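Local coordinates for protein nitrite oxidoreductase subunit A (Kuenenia stuttgartiensis, PDB 7B04) that belongs to the NarG-like molybdopterin oxidoreductases and holds a molybdenum atom, two pterin guanylate ester ligands and an iron/sulfur cluster, at residues V626-Y631 / D871-P876. Numbering follows the deposited sequence.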
ATOM      1  N   VAL B 626      -2.233 -23.494  34.068  1.00 40.49           N
ATOM      2  CA  VAL B 626      -2.170 -22.528  35.152  1.00 46.17           C
ATOM      3  C   VAL B 626      -2.277 -23.326  36.442  1.00 46.88           C
ATOM      4  O   VAL B 626      -3.051 -24.291  36.537  1.00 44.65           O
ATOM      5  CB  VAL B 626      -3.251 -21.427  35.065  1.00 50.16           C
ATOM      6  CG1 VAL B 626      -4.639 -21.996  35.263  1.00 50.44           C
ATOM      7  CG2 VAL B 626      -2.974 -20.347  36.091  1.00 47.48           C
ATOM      8  N   ASN B 627      -1.486 -22.931  37.436  1.00 51.46           N
ATOM      9  CA  ASN B 627      -1.465 -23.622  38.723  1.00 48.21           C
ATOM     10  C   ASN B 627      -2.519 -22.963  39.613  1.00 45.96           C
ATOM     11  O   ASN B 627      -2.253 -22.086  40.446  1.00 50.98           O
ATOM     12  CB  ASN B 627      -0.065 -23.604  39.311  1.00 45.19           C
ATOM     13  CG  ASN B 627       0.895 -24.539  38.575  1.00 55.14           C
ATOM     14  OD1 ASN B 627       0.487 -25.559  38.023  1.00 54.62           O
ATOM     15  ND2 ASN B 627       2.176 -24.180  38.556  1.00 55.75           N
ATOM     16  N   THR B 628      -3.753 -23.413  39.400  1.00 45.82           N
ATOM     17  CA  THR B 628      -4.900 -22.848  40.074  1.00 52.84           C
ATOM     18  C   THR B 628      -4.820 -23.090  41.572  1.00 57.54           C
ATOM     19  O   THR B 628      -4.343 -24.143  42.012  1.00 55.41           O
ATOM     20  CB  THR B 628      -6.193 -23.464  39.551  1.00 51.09           C
ATOM     21  OG1 THR B 628      -5.931 -24.182  38.340  1.00 53.34           O
ATOM     22  CG2 THR B 628      -7.141 -22.408  39.297  1.00 51.81           C
ATOM     23  N   PRO B 629      -5.211 -22.111  42.390  1.00 57.49           N
ATOM     24  CA  PRO B 629      -5.291 -22.420  43.822  1.00 62.75           C
ATOM     25  C   PRO B 629      -6.472 -23.301  44.190  1.00 61.36           C
ATOM     26  O   PRO B 629      -6.358 -24.103  45.122  1.00 65.18           O
ATOM     27  CB  PRO B 629      -5.407 -21.038  44.470  1.00 49.18           C
ATOM     28  CG  PRO B 629      -6.054 -20.195  43.436  1.00 41.14           C
ATOM     29  CD  PRO B 629      -5.531 -20.688  42.110  1.00 51.57           C
ATOM     30  N   LYS B 630      -7.562 -23.278  43.412  1.00 50.32           N
ATOM     31  CA  LYS B 630      -8.741 -24.062  43.786  1.00 46.46           C
ATOM     32  C   LYS B 630      -8.604 -25.532  43.399  1.00 54.47           C
ATOM     33  O   LYS B 630      -8.955 -26.423  44.184  1.00 55.92           O
ATOM     34  CB  LYS B 630     -10.010 -23.468  43.167  1.00 44.62           C
ATOM     35  CG  LYS B 630     -11.302 -23.948  43.839  1.00 40.51           C
ATOM     36  CD  LYS B 630     -12.541 -23.477  43.073  1.00 43.09           C
ATOM     37  CE  LYS B 630     -13.122 -22.186  43.623  1.00 49.25           C
ATOM     38  NZ  LYS B 630     -14.519 -21.965  43.136  1.00 43.58           N
ATOM     39  N   TYR B 631      -8.128 -25.809  42.190  1.00 52.47           N
ATOM     40  CA  TYR B 631      -7.982 -27.180  41.718  1.00 42.76           C
ATOM     41  C   TYR B 631      -6.570 -27.420  41.215  1.00 45.84           C
ATOM     42  O   TYR B 631      -6.355 -27.987  40.140  1.00 51.29           O
ATOM     43  CB  TYR B 631      -8.935 -27.534  40.587  1.00 44.64           C
ATOM     44  CG  TYR B 631     -10.321 -26.939  40.638  1.00 53.46           C
ATOM     45  CD1 TYR B 631     -11.401 -27.699  41.068  1.00 47.13           C
ATOM     46  CD2 TYR B 631     -10.563 -25.644  40.201  1.00 56.74           C
ATOM     47  CE1 TYR B 631     -12.672 -27.176  41.091  1.00 48.40           C
ATOM     48  CE2 TYR B 631     -11.828 -25.115  40.219  1.00 57.37           C
ATOM     49  CZ  TYR B 631     -12.883 -25.884  40.666  1.00 50.21           C
ATOM     50  OH  TYR B 631     -14.148 -25.344  40.684  1.00 51.81           O
ATOM     51  N   ASP B 871     -16.870 -20.216  36.719  1.00 47.42           N
ATOM     52  CA  ASP B 871     -16.014 -20.641  37.853  1.00 50.93           C
ATOM     53  C   ASP B 871     -14.832 -19.687  37.829  1.00 51.38           C
ATOM     54  O   ASP B 871     -14.276 -19.536  36.781  1.00 54.32           O
ATOM     55  CB  ASP B 871     -15.611 -22.115  37.775  1.00 55.38           C
ATOM     56  CG  ASP B 871     -14.575 -22.537  38.801  1.00 55.56           C
ATOM     57  OD1 ASP B 871     -14.024 -21.673  39.439  1.00 55.68           O
ATOM     58  OD2 ASP B 871     -14.327 -23.729  38.937  1.00 52.30           O
ATOM     59  N   ASP B 872     -14.512 -19.057  38.951  1.00 47.70           N
ATOM     60  CA  ASP B 872     -13.419 -18.060  38.983  1.00 45.63           C
ATOM     61  C   ASP B 872     -12.061 -18.739  39.119  1.00 46.11           C
ATOM     62  O   ASP B 872     -11.077 -18.058  38.947  1.00 39.88           O
ATOM     63  CB  ASP B 872     -13.672 -17.043  40.091  1.00 45.40           C
ATOM     64  CG  ASP B 872     -13.346 -17.573  41.465  1.00 57.51           C
ATOM     65  OD1 ASP B 872     -13.155 -18.760  41.584  1.00 67.45           O
ATOM     66  OD2 ASP B 872     -13.287 -16.785  42.395  1.00 56.87           O
ATOM     67  N   TYR B 873     -12.060 -20.021  39.486  1.00 50.52           N
ATOM     68  CA  TYR B 873     -10.882 -20.891  39.752  1.00 43.02           C
ATOM     69  C   TYR B 873     -10.126 -20.409  40.983  1.00 45.01           C
ATOM     70  O   TYR B 873      -8.952 -20.672  41.085  1.00 47.97           O
ATOM     71  CB  TYR B 873      -9.969 -21.037  38.539  1.00 39.27           C
ATOM     72  CG  TYR B 873     -10.652 -21.562  37.310  1.00 47.01           C
ATOM     73  CD1 TYR B 873     -10.664 -22.909  37.030  1.00 50.17           C
ATOM     74  CD2 TYR B 873     -11.301 -20.717  36.439  1.00 44.33           C
ATOM     75  CE1 TYR B 873     -11.297 -23.404  35.911  1.00 52.41           C
ATOM     76  CE2 TYR B 873     -11.945 -21.196  35.320  1.00 42.21           C
ATOM     77  CZ  TYR B 873     -11.938 -22.544  35.054  1.00 48.52           C
ATOM     78  OH  TYR B 873     -12.556 -23.035  33.954  1.00 49.31           O
ATOM     79  N   GLY B 874     -10.810 -19.750  41.907  1.00 52.75           N
ATOM     80  CA  GLY B 874     -10.165 -19.244  43.123  1.00 50.86           C
ATOM     81  C   GLY B 874      -9.001 -18.352  42.783  1.00 53.87           C
ATOM     82  O   GLY B 874      -7.973 -18.474  43.436  1.00 56.79           O
ATOM     83  N   ILE B 875      -9.159 -17.482  41.793  1.00 52.27           N
ATOM     84  CA  ILE B 875      -8.030 -16.627  41.439  1.00 44.97           C
ATOM     85  C   ILE B 875      -8.354 -15.210  41.901  1.00 47.74           C
ATOM     86  O   ILE B 875      -9.409 -14.677  41.525  1.00 47.38           O
ATOM     87  CB  ILE B 875      -7.742 -16.670  39.931  1.00 46.13           C
ATOM     88  CG1 ILE B 875      -7.168 -18.035  39.548  1.00 38.97           C
ATOM     89  CG2 ILE B 875      -6.795 -15.553  39.530  1.00 43.77           C
ATOM     90  CD1 ILE B 875      -7.080 -18.263  38.064  1.00 36.71           C
ATOM     91  N   PRO B 876      -7.505 -14.581  42.707  1.00 46.49           N
ATOM     92  CA  PRO B 876      -7.840 -13.261  43.244  1.00 51.27           C
ATOM     93  C   PRO B 876      -7.830 -12.192  42.165  1.00 46.10           C
ATOM     94  O   PRO B 876      -7.243 -12.346  41.091  1.00 49.10           O
ATOM     95  CB  PRO B 876      -6.736 -13.010  44.275  1.00 51.97           C
ATOM     96  CG  PRO B 876      -5.573 -13.788  43.758  1.00 44.90           C
ATOM     97  CD  PRO B 876      -6.160 -15.021  43.117  1.00 40.38           C
TER
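Asp871 OD2 accepts a hydrogen bond from Tyr631 OH, at a separation too short to be taken literally at this resolution; OD2 sits at the ring edge near its plane, with the carboxylate turned 59° from the ring. The other oxygen looks back into its own loop, where Tyr873 N donates to Asp871 OD1 at 2.6 Å from the anti side, somewhat out of the carboxylate plane. Asp872 repeats this pattern one residue on: with CG between the backbone N and the carbonyl carbon (chi1 77°), its OD1 takes Gly874 N from above the carboxylate plane. Two consecutive Asx turns thus shape 871-876, a loop between strand 860-862 and helix 882-887, and the same two OD1 atoms also face Lys630. The lysine chain, bent at chi3, carries NZ to long salt bridges, 3.7 Å from Asp871 OD1 and 3.8 Å from Asp872 OD1. Segment 626-631 runs from strand 625-627 into the turn of a two-stranded antiparallel hairpin with strand 633-635. Tyr873 packs against that turn: its CD1 is 4.0 Å from Tyr631 CE2, its CB adjoins the Thr628 methyl, and Phe636 meets its ring edge-to-face. Thr628 OG1 is instead hydrogen-bonded to Gly632 O inside the hairpin. Gly874, at positive phi, passes close to Lys630, their CA atoms 5.1 Å apart. Ile875 CG1 rests 4.0 Å from Pro629 CD, while its side chain also touches Val887 of helix 882-887.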